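Local coordinates for protein glycosyl transferase family 8 (Streptococcus pneumoniae, PDB 5GVV) that transfers galactose from UDP-galactose to the terminal glucose of already glycosylated serine-rich repeat protein PsrP, the third step of its O-glycosylation, at residues G176-S179 / I180-L184. Residues are numbered along the deposited sequence; the frame is centred on the assembly and turned at random.
Sequences GDQS and ILNML
The side chains of Gln178 and Asn182 run side by side in the same direction, one helical turn apart, with their amide planes turned 59° from each other. Asn182 sends ND2 back to Gln178 O at 3.0 Å, in an almost straight bond that runs in the plane of its own amide but comes down on the peptide carbonyl of Gln178 from above. Asn182 N, also 3.0 Å from Gln178 O, reaches that oxygen from the other face of the carbonyl, so one oxygen is gripped by two donors of one residue. Asparagine is short enough for this: with chi1 at -82° its CG stands beside its own backbone N, and ND2 hangs over the preceding turn. Its other end, OD1, accepts from Phe141 N, and the two bonds together fix the rotation of the amide. Gln178, longer and extended beyond CG, passes ND2 of Asn182 at 3.9 Å from its CG and carries OE1 to a hydrogen bond with Ala143 N.

These residues belong to helix 176-185 in the GT-A fold of glycosyltransferase family 8, beside the bound UDP and manganese; the side chain of Gln178 comes within about 5 Å of the nucleotide. Nearby, Asp177 directs its carboxylate to a salt bridge with Arg90, a residue of the UDP pocket. The short Ser179 side chain turns OG back to a hydrogen bond with Glu175 N.

Regular i to i+4 bonds join Ile180 N to Gly176 O (3.0 Å) and Leu181 N to Asp177 O (2.9 Å). The branched Ile180 lays CG1 against Gly176 O at 3.3 Å, while its hydrocarbon surface meets Leu162 and Thr166 of helix 158-167. Met183, present as selenomethionine and bent at its last torsion, brings CE to 3.6 Å from Ser179 O and also touches Leu165 of that helix.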
loop_
_atom_site.group_PDB
_atom_site.type_symbol
_atom_site.label_atom_id
_atom_site.label_comp_id
_atom_site.label_asym_id
_atom_site.label_seq_id
_atom_site.Cartn_x
_atom_site.Cartn_y
_atom_site.Cartn_z
ATOM N N GLY A 176 -15.623 -2.485 21.662
ATOM C CA GLY A 176 -14.269 -2.905 21.993
ATOM C C GLY A 176 -13.442 -1.991 22.879
ATOM O O GLY A 176 -13.888 -1.579 23.952
ATOM N N ASP A 177 -12.229 -1.686 22.419
ATOM C CA ASP A 177 -11.284 -0.838 23.144
ATOM C C ASP A 177 -11.894 0.497 23.558
ATOM O O ASP A 177 -11.577 1.035 24.624
ATOM C CB ASP A 177 -10.053 -0.577 22.274
ATOM C CG ASP A 177 -10.403 0.096 20.953
ATOM O OD1 ASP A 177 -11.114 -0.524 20.134
ATOM O OD2 ASP A 177 -9.961 1.244 20.732
ATOM N N GLN A 178 -12.762 1.028 22.701
ATOM C CA GLN A 178 -13.412 2.301 22.957
ATOM C C GLN A 178 -14.353 2.182 24.150
ATOM O O GLN A 178 -14.346 3.036 25.041
ATOM C CB GLN A 178 -14.173 2.768 21.716
ATOM C CG GLN A 178 -14.847 4.123 21.874
ATOM C CD GLN A 178 -15.311 4.695 20.553
ATOM O OE1 GLN A 178 -14.512 4.892 19.639
ATOM N NE2 GLN A 178 -16.605 4.966 20.444
ATOM N N SER A 179 -15.158 1.122 24.166
ATOM C CA SER A 179 -16.033 0.836 25.304
ATOM C C SER A 179 -15.230 0.684 26.593
ATOM O O SER A 179 -15.676 1.096 27.667
ATOM C CB SER A 179 -16.850 -0.435 25.054
ATOM O OG SER A 179 -17.829 -0.241 24.051
ATOM N N ILE A 180 -14.045 0.090 26.480
ATOM C CA ILE A 180 -13.169 -0.108 27.630
ATOM C C ILE A 180 -12.635 1.227 28.148
ATOM O O ILE A 180 -12.616 1.476 29.358
ATOM C CB ILE A 180 -11.976 -1.024 27.281
ATOM C CG1 ILE A 180 -12.463 -2.386 26.771
ATOM C CG2 ILE A 180 -11.059 -1.185 28.481
ATOM C CD1 ILE A 180 -13.432 -3.087 27.709
ATOM N N LEU A 181 -12.193 2.079 27.225
ATOM C CA LEU A 181 -11.648 3.391 27.573
ATOM C C LEU A 181 -12.680 4.283 28.274
ATOM O O LEU A 181 -12.357 4.985 29.236
ATOM C CB LEU A 181 -11.108 4.087 26.320
ATOM C CG LEU A 181 -9.765 3.585 25.793
ATOM C CD1 LEU A 181 -9.599 3.918 24.323
ATOM C CD2 LEU A 181 -8.631 4.184 26.597
ATOM N N ASN A 182 -13.916 4.254 27.793
ATOM C CA ASN A 182 -14.984 5.027 28.415
ATOM C C ASN A 182 -15.375 4.464 29.779
ATOM O O ASN A 182 -15.679 5.213 30.713
ATOM C CB ASN A 182 -16.198 5.083 27.492
ATOM C CG ASN A 182 -16.069 6.156 26.439
ATOM O OD1 ASN A 182 -16.485 7.294 26.647
ATOM N ND2 ASN A 182 -15.473 5.807 25.304
HETATM N N MSE A 183 -15.382 3.154 29.886
HETATM C CA MSE A 183 -15.744 2.536 31.149
HETATM C C MSE A 183 -14.684 2.759 32.194
HETATM O O MSE A 183 -15.017 2.638 33.349
HETATM C CB MSE A 183 -16.053 1.076 30.921
HETATM C CG MSE A 183 -15.715 0.132 32.053
HETATM SE SE MSE A 183 -16.476 -1.588 31.715
HETATM C CE MSE A 183 -17.053 -1.375 29.860
ATOM N N LEU A 184 -13.441 3.027 31.832
ATOM C CA LEU A 184 -12.366 3.252 32.795
ATOM C C LEU A 184 -12.222 4.720 33.194
ATOM O O LEU A 184 -11.844 5.026 34.329
ATOM C CB LEU A 184 -11.035 2.739 32.234
ATOM C CG LEU A 184 -9.825 2.803 33.170
ATOM C CD1 LEU A 184 -9.953 1.799 34.310
ATOM C CD2 LEU A 184 -8.524 2.592 32.415
#